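Local structure of protein-glutamine gamma-glutamyltransferase 2 (Pagrus major, 1G0D) at residues 129-134 and 184-189; 234-239 and 514-519; 322-327 and 518-523. The protein catalyses calcium-dependent acyl transfer that joins the glutamine side chains of proteins to lysine side chains or to other primary amines. One frame throughout, in Å; residues are numbered along the deposited sequence.

In the fold
From the N terminus, interaction 1 closes first, and interactions 2 and 3 come later and overlap. Interaction 1 closes a loop of 49 residues and joins strand 121-133 of the N-terminal beta-sandwich to helix 184-193 of the catalytic core. Interaction 2 opens at 234-239, and interaction 3 opens later, at 322-327, inside the long loop that interaction 2 closes. Both tie loops of the catalytic core, after strand 232-234 and before strand 329-339, to one loop after strand 502-513 of the first beta-barrel, and share L518 and R519. They touch, because E237 of interaction 2 forms salt bridges with R324 and R520 of interaction 3. Interaction 1 lies on the opposite side of the chain's centre from this pair.

Interaction 1: residues 129-134 and 184-189; sequences SFHMLF and VMDICF
H131 and L133 on strand 129-133 meet M185 and F189 on helix 184-189. The axes of the two short segments approach to 10.9 Å, and their directions differ by 74°. At the nearest point of the backbones, the CA atoms of H131 and D186 are still 9.1 Å apart. Side chains fill most of that distance, and no hydrogen bond crosses.

M185 and F189 lie one helical turn apart, joined by a backbone bond from F189 N to M185 O. The M185 methyl is set over one face of the H131 imidazole as a CH-pi contact, with CE 3.5 Å from the ring centroid. CG of M185 is anti to the backbone N (chi1 173°), and the later bend at chi3 turns CE over the ring. The sulfur, SD, is on the same face but farther off. F189 meets H131 differently. The two ring planes differ by 23°, but they are offset so far that they hardly overlap, with H131 CD2 3.8 Å from F189 CE1. The F189 edge is met by L133 CD1, 3.8 Å from CZ, and by the carbonyl M132 O, 3.6 Å from CZ.

This buried contact joins the N-terminal beta-sandwich to the catalytic core. H107 stacks on H131, and D186 forms a salt bridge with R31. Strand 33-35 pairs beside strand 121-133, while helix 272-286 packs against M185.

Interaction 2: residues 234-239 and 514-519; sequences GRWEEP and TYNSLR
The first torsions of W236 and N516 bring the two side chains together. In W236, CG is anti to the carbonyl carbon (chi1 -55°), which carries the indole past the 514-519 loop to Y515. In N516, CG sits between the backbone N and the carbonyl carbon (chi1 51°), and the amide is turned to W236.

The phenol end of Y515 comes to the edge of the indole. Its OH lies near the ring plane, 3.2 Å from W236 CZ3. The amide of N516 crosses the base of the same side chain, with OD1 3.5 Å from W236 CB. Ring and amide planes are 55° apart. No hydrogen bond joins the two segments directly; their contacts with each other are van der Waals. With an alanine here in place of W236, the Y515 hydroxyl would probably lose the indole edge beside it, and a gap would be likely to open next to the 514-519 loop.

Farther along, L518 CD2 lies 3.8 Å from E237 CG, against the aliphatic part of the glutamate. The carboxylate of E237 reaches on to salt bridges with R324 and R520.

The 514-519 loop has its own bracing. A type I beta turn runs from T514 to S517, with S517 N bonded to T514 O at 2.8 Å. T514 OG1 also accepts from L518 N at 2.9 Å.

Y515 is important for catalytic activity, and its side chain comes within about 3 Å of that of the active-site residue C272. The 514-519 loop, from the first beta-barrel, thus reaches the active site of the catalytic core. It follows strand 502-513, and Y515 stacks on F331 of strand 329-339. The other loop follows strand 232-234, and R235 bonds through its backbone to G270 of strand 269-270.

Interaction 3: residues 322-327 and 518-523; sequences RQRSDS and LRRGEC
R324 and R519 bond beside a single beta bridge, in which S325 pairs with L518. It links two loops, one of the catalytic core and one of the first beta-barrel.

The tight part is a set of bonds round the R519 backbone. R519 N donates to R324 O at 2.8 Å. In return, NE and NH1 of R324 both donate to R519 O, which lies in the guanidinium plane. NE is 3.0 Å from R519 O and lies nearly in line with the carbonyl bond, at a C=O...N angle of 172°. NH1 is 3.2 Å from R519 O and stands above the carbonyl plane. The bend at chi3 (71°) in R324 turns the group back to this oxygen. Held by two bonds, the guanidinium is restrained from rotating. L518 CG lies over one of its faces. R520 CG comes to its edge, 3.6 Å from R324 NH1. R324 and R520 share one carboxylate, that of E237, which would probably offset their like charges.

The R519 side chain runs away from the R324 guanidinium, toward Q323. Its guanidinium places one face over R324 CA, and NH1 donates to Q323 O at 2.9 Å. Q323 O lies out of the guanidinium plane by 30°, so this bond is less well aligned. NH2 has a further partner in S321 O.

The other side is looser. Q323 and S325 are exposed, and their side chains start away from the 518-523 loop. S325 meets L518 only by van der Waals contact, OG 3.7 Å from CD1. By the R519 guanidinium a water links the segments: it donates to S325 O at 3.2 Å and takes a weak bond from R519 NH1.

Interaction 1: residues 129-134 and 184-189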
loop_
_atom_site.group_PDB
_atom_site.type_symbol
_atom_site.label_atom_id
_atom_site.label_comp_id
_atom_site.label_asym_id
_atom_site.label_seq_id
_atom_site.Cartn_x
_atom_site.Cartn_y
_atom_site.Cartn_z
ATOM N N SER A 129 -24.793 -21.055 1.298
ATOM C CA SER A 129 -24.012 -20.090 0.566
ATOM C C SER A 129 -22.524 -20.310 0.715
ATOM O O SER A 129 -22.062 -21.041 1.596
ATOM C CB SER A 129 -24.386 -18.687 1.026
ATOM O OG SER A 129 -23.810 -18.457 2.290
ATOM N N PHE A 130 -21.778 -19.689 -0.180
ATOM C CA PHE A 130 -20.333 -19.790 -0.157
ATOM C C PHE A 130 -19.755 -18.551 -0.860
ATOM O O PHE A 130 -20.484 -17.819 -1.551
ATOM C CB PHE A 130 -19.869 -21.122 -0.814
ATOM C CG PHE A 130 -20.201 -21.254 -2.292
ATOM C CD1 PHE A 130 -19.371 -20.682 -3.274
ATOM C CD2 PHE A 130 -21.347 -21.927 -2.703
ATOM C CE1 PHE A 130 -19.681 -20.770 -4.620
ATOM C CE2 PHE A 130 -21.658 -22.012 -4.051
ATOM C CZ PHE A 130 -20.825 -21.432 -5.009
ATOM N N HIS A 131 -18.469 -18.297 -0.657
ATOM C CA HIS A 131 -17.821 -17.161 -1.277
ATOM C C HIS A 131 -16.802 -17.618 -2.293
ATOM O O HIS A 131 -16.168 -18.645 -2.125
ATOM C CB HIS A 131 -17.129 -16.337 -0.225
ATOM C CG HIS A 131 -18.057 -15.509 0.595
ATOM N ND1 HIS A 131 -18.593 -15.953 1.783
ATOM C CD2 HIS A 131 -18.506 -14.246 0.428
ATOM C CE1 HIS A 131 -19.330 -14.996 2.314
ATOM N NE2 HIS A 131 -19.294 -13.949 1.510
ATOM N N MET A 132 -16.636 -16.844 -3.346
ATOM C CA MET A 132 -15.695 -17.195 -4.390
ATOM C C MET A 132 -14.665 -16.081 -4.598
ATOM O O MET A 132 -15.030 -14.924 -4.807
ATOM C CB MET A 132 -16.455 -17.446 -5.684
ATOM C CG MET A 132 -15.558 -17.718 -6.861
ATOM S SD MET A 132 -15.178 -19.474 -7.017
ATOM C CE MET A 132 -16.749 -20.126 -7.552
ATOM N N LEU A 133 -13.388 -16.448 -4.546
ATOM C CA LEU A 133 -12.256 -15.531 -4.714
ATOM C C LEU A 133 -11.458 -15.822 -6.014
ATOM O O LEU A 133 -11.725 -16.782 -6.722
ATOM C CB LEU A 133 -11.301 -15.675 -3.520
ATOM C CG LEU A 133 -11.661 -15.273 -2.085
ATOM C CD1 LEU A 133 -13.049 -14.702 -1.964
ATOM C CD2 LEU A 133 -11.498 -16.462 -1.250
ATOM N N PHE A 134 -10.467 -14.986 -6.306
ATOM C CA PHE A 134 -9.626 -15.147 -7.483
ATOM C C PHE A 134 -8.688 -16.331 -7.181
ATOM O O PHE A 134 -8.388 -16.605 -6.027
ATOM C CB PHE A 134 -8.817 -13.855 -7.709
ATOM C CG PHE A 134 -9.602 -12.759 -8.382
ATOM C CD1 PHE A 134 -10.053 -11.654 -7.660
ATOM C CD2 PHE A 134 -9.941 -12.851 -9.724
ATOM C CE1 PHE A 134 -10.841 -10.669 -8.271
ATOM C CE2 PHE A 134 -10.731 -11.868 -10.345
ATOM C CZ PHE A 134 -11.181 -10.786 -9.623
ATOM N N VAL A 184 -12.706 -9.634 7.495
ATOM C CA VAL A 184 -12.107 -8.738 6.525
ATOM C C VAL A 184 -12.519 -9.142 5.094
ATOM O O VAL A 184 -12.527 -8.303 4.180
ATOM C CB VAL A 184 -10.604 -8.744 6.672
ATOM C CG1 VAL A 184 -9.969 -8.173 5.428
ATOM C CG2 VAL A 184 -10.221 -7.954 7.936
ATOM N N MET A 185 -12.862 -10.418 4.892
ATOM C CA MET A 185 -13.268 -10.846 3.570
ATOM C C MET A 185 -14.658 -10.283 3.289
ATOM O O MET A 185 -14.948 -9.797 2.199
ATOM C CB MET A 185 -13.311 -12.372 3.490
ATOM C CG MET A 185 -13.886 -12.896 2.180
ATOM S SD MET A 185 -14.379 -14.608 2.213
ATOM C CE MET A 185 -15.858 -14.509 3.291
ATOM N N ASP A 186 -15.524 -10.349 4.279
ATOM C CA ASP A 186 -16.873 -9.857 4.108
ATOM C C ASP A 186 -16.925 -8.369 3.811
ATOM O O ASP A 186 -17.785 -7.920 3.028
ATOM C CB ASP A 186 -17.652 -10.153 5.352
ATOM C CG ASP A 186 -17.669 -11.597 5.661
ATOM O OD1 ASP A 186 -18.736 -12.180 5.424
ATOM O OD2 ASP A 186 -16.636 -12.144 6.129
ATOM N N ILE A 187 -16.028 -7.613 4.451
ATOM C CA ILE A 187 -15.945 -6.167 4.241
ATOM C C ILE A 187 -15.366 -5.870 2.852
ATOM O O ILE A 187 -15.688 -4.854 2.234
ATOM C CB ILE A 187 -15.023 -5.473 5.257
ATOM C CG1 ILE A 187 -15.555 -5.625 6.683
ATOM C CG2 ILE A 187 -14.965 -4.019 4.937
ATOM C CD1 ILE A 187 -14.518 -5.439 7.770
ATOM N N CYS A 188 -14.487 -6.739 2.363
ATOM C CA CYS A 188 -13.914 -6.525 1.054
ATOM C C CYS A 188 -15.040 -6.529 0.032
ATOM O O CYS A 188 -15.078 -5.626 -0.784
ATOM C CB CYS A 188 -12.873 -7.588 0.743
ATOM S SG CYS A 188 -11.334 -7.322 1.614
ATOM N N PHE A 189 -15.956 -7.508 0.079
ATOM C CA PHE A 189 -17.114 -7.564 -0.847
ATOM C C PHE A 189 -18.087 -6.418 -0.590
ATOM O O PHE A 189 -18.869 -6.071 -1.459
ATOM C CB PHE A 189 -17.890 -8.888 -0.732
ATOM C CG PHE A 189 -17.212 -10.052 -1.417
ATOM C CD1 PHE A 189 -16.673 -11.098 -0.670
ATOM C CD2 PHE A 189 -17.010 -10.044 -2.793
ATOM C CE1 PHE A 189 -15.931 -12.112 -1.283
ATOM C CE2 PHE A 189 -16.270 -11.054 -3.415
ATOM C CZ PHE A 189 -15.724 -12.090 -2.661
#

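Interaction 2: residues 234-239 and 514-519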
loop_
_atom_site.group_PDB
_atom_site.type_symbol
_atom_site.label_atom_id
_atom_site.label_comp_id
_atom_site.label_asym_id
_atom_site.label_seq_id
_atom_site.Cartn_x
_atom_site.Cartn_y
_atom_site.Cartn_z
ATOM N N GLY A 234 -8.549 11.592 2.986
ATOM C CA GLY A 234 -7.162 12.011 2.987
ATOM C C GLY A 234 -6.972 13.360 3.656
ATOM O O GLY A 234 -7.801 14.258 3.504
ATOM N N ARG A 235 -5.894 13.496 4.425
ATOM C CA ARG A 235 -5.556 14.753 5.075
ATOM C C ARG A 235 -4.043 14.834 4.934
ATOM O O ARG A 235 -3.309 14.089 5.588
ATOM C CB ARG A 235 -5.898 14.741 6.548
ATOM C CG ARG A 235 -5.584 16.063 7.254
ATOM C CD ARG A 235 -6.801 16.957 7.149
ATOM N NE ARG A 235 -7.069 17.658 8.390
ATOM C CZ ARG A 235 -8.275 18.083 8.756
ATOM N NH1 ARG A 235 -8.420 18.713 9.904
ATOM N NH2 ARG A 235 -9.333 17.880 7.979
ATOM N N TRP A 236 -3.585 15.745 4.081
ATOM C CA TRP A 236 -2.182 15.886 3.804
ATOM C C TRP A 236 -1.397 16.717 4.774
ATOM O O TRP A 236 -0.165 16.733 4.703
ATOM C CB TRP A 236 -2.020 16.345 2.356
ATOM C CG TRP A 236 -2.746 15.345 1.450
ATOM C CD1 TRP A 236 -4.028 15.444 1.010
ATOM C CD2 TRP A 236 -2.305 14.008 1.080
ATOM N NE1 TRP A 236 -4.426 14.256 0.406
ATOM C CE2 TRP A 236 -3.391 13.368 0.441
ATOM C CE3 TRP A 236 -1.107 13.300 1.239
ATOM C CZ2 TRP A 236 -3.315 12.066 -0.037
ATOM C CZ3 TRP A 236 -1.036 11.999 0.753
ATOM C CH2 TRP A 236 -2.137 11.402 0.124
ATOM N N GLU A 237 -2.093 17.397 5.691
ATOM C CA GLU A 237 -1.394 18.166 6.718
ATOM C C GLU A 237 -1.989 18.161 8.105
ATOM O O GLU A 237 -3.210 18.188 8.326
ATOM C CB GLU A 237 -1.087 19.610 6.291
ATOM C CG GLU A 237 0.387 19.983 6.547
ATOM C CD GLU A 237 0.624 21.457 6.595
ATOM O OE1 GLU A 237 -0.281 22.202 6.179
ATOM O OE2 GLU A 237 1.710 21.868 7.045
ATOM N N GLU A 238 -1.005 18.150 9.006
ATOM C CA GLU A 238 -1.043 18.037 10.453
ATOM C C GLU A 238 -2.226 18.283 11.378
ATOM O O GLU A 238 -2.486 17.425 12.221
ATOM C CB GLU A 238 0.223 18.672 10.988
ATOM C CG GLU A 238 0.143 19.093 12.353
ATOM C CD GLU A 238 -0.024 20.559 12.403
ATOM O OE1 GLU A 238 -1.012 20.955 13.046
ATOM O OE2 GLU A 238 0.815 21.297 11.801
ATOM N N PRO A 239 -2.926 19.422 11.323
ATOM C CA PRO A 239 -4.028 19.351 12.329
ATOM C C PRO A 239 -5.086 18.291 11.899
ATOM O O PRO A 239 -5.994 18.577 11.123
ATOM C CB PRO A 239 -4.598 20.761 12.358
ATOM C CG PRO A 239 -4.157 21.359 11.049
ATOM C CD PRO A 239 -2.865 20.694 10.609
ATOM N N THR A 514 7.248 18.552 4.871
ATOM C CA THR A 514 6.381 17.379 5.076
ATOM C C THR A 514 6.799 16.393 4.000
ATOM O O THR A 514 7.404 16.798 2.990
ATOM C CB THR A 514 4.875 17.645 4.884
ATOM O OG1 THR A 514 4.608 17.971 3.518
ATOM C CG2 THR A 514 4.411 18.751 5.777
ATOM N N TYR A 515 6.498 15.108 4.178
ATOM C CA TYR A 515 6.928 14.167 3.153
ATOM C C TYR A 515 6.376 14.581 1.803
ATOM O O TYR A 515 7.095 14.487 0.818
ATOM C CB TYR A 515 6.563 12.713 3.497
ATOM C CG TYR A 515 5.281 12.194 2.916
ATOM C CD1 TYR A 515 4.075 12.345 3.597
ATOM C CD2 TYR A 515 5.271 11.479 1.724
ATOM C CE1 TYR A 515 2.881 11.786 3.112
ATOM C CE2 TYR A 515 4.059 10.903 1.215
ATOM C CZ TYR A 515 2.877 11.067 1.926
ATOM O OH TYR A 515 1.696 10.521 1.468
ATOM N N ASN A 516 5.135 15.074 1.736
ATOM C CA ASN A 516 4.632 15.487 0.428
ATOM C C ASN A 516 5.078 16.865 -0.007
ATOM O O ASN A 516 4.375 17.562 -0.727
ATOM C CB ASN A 516 3.103 15.363 0.273
ATOM C CG ASN A 516 2.318 15.997 1.372
ATOM O OD1 ASN A 516 1.260 16.543 1.117
ATOM N ND2 ASN A 516 2.777 15.902 2.584
ATOM N N SER A 517 6.280 17.238 0.411
ATOM C CA SER A 517 6.860 18.514 0.036
ATOM C C SER A 517 6.087 19.801 0.375
ATOM O O SER A 517 6.118 20.770 -0.379
ATOM C CB SER A 517 7.170 18.460 -1.456
ATOM O OG SER A 517 8.346 17.708 -1.661
ATOM N N LEU A 518 5.405 19.826 1.505
ATOM C CA LEU A 518 4.688 21.019 1.905
ATOM C C LEU A 518 5.632 21.788 2.800
ATOM O O LEU A 518 5.892 21.383 3.923
ATOM C CB LEU A 518 3.449 20.651 2.702
ATOM C CG LEU A 518 2.044 21.075 2.294
ATOM C CD1 LEU A 518 1.928 21.209 0.823
ATOM C CD2 LEU A 518 1.076 20.058 2.780
ATOM N N ARG A 519 6.148 22.894 2.288
ATOM C CA ARG A 519 7.056 23.771 3.016
ATOM C C ARG A 519 6.390 24.275 4.299
ATOM O O ARG A 519 5.223 24.675 4.283
ATOM C CB ARG A 519 7.428 24.932 2.115
ATOM C CG ARG A 519 8.675 25.658 2.537
ATOM C CD ARG A 519 8.830 27.004 1.790
ATOM N NE ARG A 519 7.716 27.931 2.027
ATOM C CZ ARG A 519 6.971 28.487 1.062
ATOM N NH1 ARG A 519 7.213 28.218 -0.227
ATOM N NH2 ARG A 519 5.975 29.313 1.392
#

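Interaction 3: residues 322-327 and 518-523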
loop_
_atom_site.group_PDB
_atom_site.type_symbol
_atom_site.label_atom_id
_atom_site.label_comp_id
_atom_site.label_asym_id
_atom_site.label_seq_id
_atom_site.Cartn_x
_atom_site.Cartn_y
_atom_site.Cartn_z
ATOM N N ARG A 322 3.053 32.459 -1.682
ATOM C CA ARG A 322 1.869 31.760 -1.266
ATOM C C ARG A 322 2.015 30.281 -1.505
ATOM O O ARG A 322 1.606 29.488 -0.671
ATOM C CB ARG A 322 0.653 32.312 -2.025
ATOM C CG ARG A 322 0.529 33.817 -1.894
ATOM C CD ARG A 322 -0.554 34.362 -2.771
ATOM N NE ARG A 322 -0.320 34.107 -4.186
ATOM C CZ ARG A 322 -1.196 34.426 -5.127
ATOM N NH1 ARG A 322 -2.339 35.001 -4.787
ATOM N NH2 ARG A 322 -0.931 34.184 -6.399
ATOM N N GLN A 323 2.613 29.910 -2.632
ATOM C CA GLN A 323 2.746 28.503 -2.958
ATOM C C GLN A 323 3.697 27.825 -2.001
ATOM O O GLN A 323 4.858 28.202 -1.897
ATOM C CB GLN A 323 3.163 28.320 -4.434
ATOM C CG GLN A 323 1.921 28.099 -5.406
ATOM C CD GLN A 323 1.876 29.015 -6.684
ATOM O OE1 GLN A 323 2.829 29.065 -7.487
ATOM N NE2 GLN A 323 0.755 29.712 -6.873
ATOM N N ARG A 324 3.160 26.821 -1.303
ATOM C CA ARG A 324 3.869 26.046 -0.284
ATOM C C ARG A 324 4.531 24.775 -0.728
ATOM O O ARG A 324 5.432 24.313 -0.059
ATOM C CB ARG A 324 2.924 25.680 0.855
ATOM C CG ARG A 324 2.634 26.814 1.788
ATOM C CD ARG A 324 1.712 26.403 2.903
ATOM N NE ARG A 324 2.367 25.515 3.858
ATOM C CZ ARG A 324 1.712 24.645 4.617
ATOM N NH1 ARG A 324 2.370 23.860 5.471
ATOM N NH2 ARG A 324 0.393 24.579 4.531
ATOM N N SER A 325 4.097 24.196 -1.837
ATOM C CA SER A 325 4.690 22.939 -2.311
ATOM C C SER A 325 6.037 23.115 -2.944
ATOM O O SER A 325 6.219 23.978 -3.784
ATOM C CB SER A 325 3.790 22.259 -3.318
ATOM O OG SER A 325 2.552 21.952 -2.715
ATOM N N ASP A 326 6.964 22.254 -2.542
ATOM C CA ASP A 326 8.343 22.273 -3.016
ATOM C C ASP A 326 8.725 21.032 -3.874
ATOM O O ASP A 326 9.455 20.121 -3.448
ATOM C CB ASP A 326 9.246 22.386 -1.795
ATOM C CG ASP A 326 10.607 22.920 -2.118
ATOM O OD1 ASP A 326 10.843 23.378 -3.262
ATOM O OD2 ASP A 326 11.448 22.881 -1.196
ATOM N N SER A 327 8.200 21.002 -5.091
ATOM C CA SER A 327 8.489 19.924 -6.011
ATOM C C SER A 327 8.191 18.506 -5.519
ATOM O O SER A 327 7.287 18.265 -4.690
ATOM C CB SER A 327 9.948 20.001 -6.441
ATOM O OG SER A 327 10.041 19.839 -7.833
ATOM N N LEU A 518 5.405 19.826 1.505
ATOM C CA LEU A 518 4.688 21.019 1.905
ATOM C C LEU A 518 5.632 21.788 2.800
ATOM O O LEU A 518 5.892 21.383 3.923
ATOM C CB LEU A 518 3.449 20.651 2.702
ATOM C CG LEU A 518 2.044 21.075 2.294
ATOM C CD1 LEU A 518 1.928 21.209 0.823
ATOM C CD2 LEU A 518 1.076 20.058 2.780
ATOM N N ARG A 519 6.148 22.894 2.288
ATOM C CA ARG A 519 7.056 23.771 3.016
ATOM C C ARG A 519 6.390 24.275 4.299
ATOM O O ARG A 519 5.223 24.675 4.283
ATOM C CB ARG A 519 7.428 24.932 2.115
ATOM C CG ARG A 519 8.675 25.658 2.537
ATOM C CD ARG A 519 8.830 27.004 1.790
ATOM N NE ARG A 519 7.716 27.931 2.027
ATOM C CZ ARG A 519 6.971 28.487 1.062
ATOM N NH1 ARG A 519 7.213 28.218 -0.227
ATOM N NH2 ARG A 519 5.975 29.313 1.392
ATOM N N ARG A 520 7.126 24.233 5.409
ATOM C CA ARG A 520 6.581 24.656 6.689
ATOM C C ARG A 520 7.330 25.796 7.348
ATOM O O ARG A 520 7.064 26.969 7.059
ATOM C CB ARG A 520 6.508 23.468 7.630
ATOM C CG ARG A 520 5.189 22.729 7.465
ATOM C CD ARG A 520 5.146 21.421 8.181
ATOM N NE ARG A 520 5.007 21.580 9.611
ATOM C CZ ARG A 520 3.834 21.707 10.214
ATOM N NH1 ARG A 520 3.769 21.848 11.530
ATOM N NH2 ARG A 520 2.725 21.707 9.488
ATOM N N GLY A 521 8.267 25.481 8.230
ATOM C CA GLY A 521 9.010 26.551 8.879
ATOM C C GLY A 521 10.493 26.739 8.531
ATOM O O GLY A 521 11.332 25.882 8.854
ATOM N N GLU A 522 10.821 27.872 7.894
ATOM C CA GLU A 522 12.202 28.190 7.517
ATOM C C GLU A 522 13.025 28.434 8.789
ATOM O O GLU A 522 13.225 29.583 9.192
ATOM C CB GLU A 522 12.213 29.436 6.614
ATOM C CG GLU A 522 13.541 30.191 6.535
ATOM C CD GLU A 522 14.560 29.534 5.617
ATOM O OE1 GLU A 522 14.286 29.360 4.398
ATOM O OE2 GLU A 522 15.653 29.198 6.128
ATOM N N CYS A 523 13.511 27.361 9.419
ATOM C CA CYS A 523 14.271 27.519 10.656
ATOM C C CYS A 523 15.745 27.943 10.559
ATOM O O CYS A 523 16.550 27.544 11.411
ATOM C CB CYS A 523 14.158 26.271 11.542
ATOM S SG CYS A 523 14.216 24.739 10.677
HETATM O O HOH W 1 7.980 26.432 -2.667
#